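PDB 2DKN: 3-alpha-hydroxysteroid dehydrogenase from Pseudomonas sp., which catalyses the NAD-dependent, reversible oxidation of the 3-alpha-hydroxyl group of steroids, as a Rossmann-fold member of the short-chain dehydrogenase family. Local coordinates for residues L190-A193 with S194-D197. Numbering follows the deposited sequence.
Sequences LLQA and SKAD. With NAI (1,4-dihydronicotinamide adenine dinucleotide), chain C.
L190 and S194, then L191 and K195, are joined by successive i to i+4 bonds of one short helix, 189-196. S194 N reaches L190 O at 3.2 Å, and K195 N bonds to L191 O at 2.9 Å. The helical bonding weakens at A196, whose N-H bonds to Q192 O at 3.2 Å, bent to 137° at the hydrogen, and only weakly to A193 O; beyond it the chain leaves the helix at D197, where OD2 takes the N-H of Y200. Among the side chains, K195 leans back over L191, its CD 3.6 Å from L191 CG, the two chains crossing at a slant. The bend that follows at chi3 (84°) turns CE and NZ to run beside the Q192 side chain, and NZ makes a long, weak ion pair with E187. T204 of helix 201-205 touches L191, S194 and K195. L190 faces the coenzyme: its CB lies 3.4 Å from O3, the bridging oxygen of the NADH pyrophosphate, and CD2 is 4.0 Å from the carboxamide N7N. L191 CB sits 4.0 Å from O7N. This short helix after strand 177-183 lines the NADH pocket of the Rossmann fold through L190 and L191, in what is commonly the substrate-binding loop of short-chain dehydrogenases; it may take part in this enzyme's coenzyme-induced loop-helix transition.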
loop_
_atom_site.group_PDB
_atom_site.type_symbol
_atom_site.label_atom_id
_atom_site.label_comp_id
_atom_site.label_asym_id
_atom_site.label_seq_id
_atom_site.Cartn_x
_atom_site.Cartn_y
_atom_site.Cartn_z
ATOM N N LEU A 190 -21.259 -6.671 0.050
ATOM C CA LEU A 190 -21.175 -5.631 1.064
ATOM C C LEU A 190 -21.372 -4.246 0.426
ATOM O O LEU A 190 -22.147 -3.422 0.922
ATOM C CB LEU A 190 -19.828 -5.696 1.797
ATOM C CG LEU A 190 -19.585 -4.761 2.999
ATOM C CD1 LEU A 190 -18.522 -5.370 3.947
ATOM C CD2 LEU A 190 -19.168 -3.322 2.585
ATOM N N LEU A 191 -20.641 -3.963 -0.652
ATOM C CA LEU A 191 -20.837 -2.682 -1.338
ATOM C C LEU A 191 -22.256 -2.548 -1.890
ATOM O O LEU A 191 -22.856 -1.458 -1.830
ATOM C CB LEU A 191 -19.843 -2.494 -2.473
ATOM C CG LEU A 191 -19.967 -1.196 -3.282
ATOM C CD1 LEU A 191 -19.638 0.003 -2.418
ATOM C CD2 LEU A 191 -19.082 -1.219 -4.522
ATOM N N GLN A 192 -22.784 -3.618 -2.477
ATOM C CA GLN A 192 -24.138 -3.503 -3.047
ATOM C C GLN A 192 -25.173 -3.141 -1.965
ATOM O O GLN A 192 -26.103 -2.372 -2.211
ATOM C CB GLN A 192 -24.571 -4.772 -3.800
ATOM C CG GLN A 192 -23.534 -5.387 -4.778
ATOM C CD GLN A 192 -22.727 -4.379 -5.601
ATOM O OE1 GLN A 192 -21.503 -4.545 -5.782
ATOM N NE2 GLN A 192 -23.398 -3.348 -6.120
ATOM N N ALA A 193 -24.998 -3.700 -0.775
ATOM C CA ALA A 193 -25.882 -3.427 0.349
ATOM C C ALA A 193 -25.797 -1.945 0.762
ATOM O O ALA A 193 -26.819 -1.296 1.018
ATOM C CB ALA A 193 -25.544 -4.362 1.515
ATOM N N SER A 194 -24.580 -1.399 0.798
ATOM C CA SER A 194 -24.401 0.009 1.112
ATOM C C SER A 194 -25.026 0.902 0.054
ATOM O O SER A 194 -25.694 1.886 0.393
ATOM C CB SER A 194 -22.912 0.340 1.257
ATOM O OG SER A 194 -22.375 -0.407 2.338
ATOM N N LYS A 195 -24.830 0.544 -1.223
ATOM C CA LYS A 195 -25.326 1.349 -2.344
ATOM C C LYS A 195 -26.845 1.490 -2.323
ATOM O O LYS A 195 -27.387 2.507 -2.761
ATOM C CB LYS A 195 -24.898 0.747 -3.685
ATOM C CG LYS A 195 -23.459 1.079 -4.065
ATOM C CD LYS A 195 -22.857 0.042 -5.026
ATOM C CE LYS A 195 -23.204 0.300 -6.471
ATOM N NZ LYS A 195 -22.532 -0.717 -7.345
ATOM N N ALA A 196 -27.513 0.453 -1.823
ATOM C CA ALA A 196 -28.975 0.391 -1.814
ATOM C C ALA A 196 -29.596 0.852 -0.489
ATOM O O ALA A 196 -30.823 0.943 -0.368
ATOM C CB ALA A 196 -29.430 -1.023 -2.144
ATOM N N ASP A 197 -28.767 1.121 0.512
ATOM C CA ASP A 197 -29.263 1.510 1.840
ATOM C C ASP A 197 -29.890 2.902 1.825
ATOM O O ASP A 197 -29.292 3.836 1.324
ATOM C CB ASP A 197 -28.109 1.478 2.847
ATOM C CG ASP A 197 -28.556 1.768 4.266
ATOM O OD1 ASP A 197 -29.300 0.937 4.826
ATOM O OD2 ASP A 197 -28.136 2.806 4.828
HETATM P PA NAI C . -18.553 -9.712 1.975
HETATM O O1A NAI C . -19.757 -9.468 2.789
HETATM O O2A NAI C . -18.748 -10.192 0.587
HETATM O O5B NAI C . -17.602 -10.761 2.723
HETATM C C5B NAI C . -17.364 -10.666 4.098
HETATM C C4B NAI C . -17.410 -12.079 4.662
HETATM O O4B NAI C . -17.165 -11.927 6.048
HETATM C C3B NAI C . -18.772 -12.748 4.490
HETATM O O3B NAI C . -18.641 -14.071 4.006
HETATM C C2B NAI C . -19.274 -12.785 5.922
HETATM O O2B NAI C . -20.145 -13.859 6.207
HETATM C C1B NAI C . -17.979 -12.824 6.739
HETATM N N9A NAI C . -18.344 -12.388 8.094
HETATM C C8A NAI C . -18.981 -11.220 8.462
HETATM N N7A NAI C . -19.200 -11.280 9.800
HETATM C C5A NAI C . -18.737 -12.473 10.276
HETATM C C6A NAI C . -18.715 -13.069 11.543
HETATM N N6A NAI C . -19.359 -12.544 12.607
HETATM N N1A NAI C . -18.149 -14.322 11.675
HETATM C C2A NAI C . -17.621 -14.987 10.591
HETATM N N3A NAI C . -17.642 -14.409 9.342
HETATM C C4A NAI C . -18.205 -13.173 9.194
HETATM O O3 NAI C . -17.744 -8.329 2.039
HETATM P PN NAI C . -16.298 -7.983 1.417
HETATM O O1N NAI C . -15.645 -9.158 0.815
HETATM O O2N NAI C . -16.496 -6.791 0.572
HETATM O O5D NAI C . -15.533 -7.546 2.757
HETATM C C5D NAI C . -14.314 -8.164 3.144
HETATM C C4D NAI C . -13.567 -7.146 3.996
HETATM O O4D NAI C . -13.253 -6.031 3.169
HETATM C C3D NAI C . -14.393 -6.600 5.158
HETATM O O3D NAI C . -13.527 -6.467 6.278
HETATM C C2D NAI C . -14.762 -5.194 4.690
HETATM O O2D NAI C . -14.897 -4.314 5.772
HETATM C C1D NAI C . -13.549 -4.828 3.847
HETATM N N1N NAI C . -13.814 -3.726 2.882
HETATM C C2N NAI C . -14.758 -3.887 1.907
HETATM C C3N NAI C . -14.996 -2.861 1.006
HETATM C C7N NAI C . -15.993 -3.055 -0.109
HETATM O O7N NAI C . -16.273 -1.929 -0.865
HETATM N N7N NAI C . -16.560 -4.252 -0.353
HETATM C C4N NAI C . -14.263 -1.661 1.087
HETATM C C5N NAI C . -13.265 -1.530 2.076
HETATM C C6N NAI C . -13.063 -2.576 2.965
#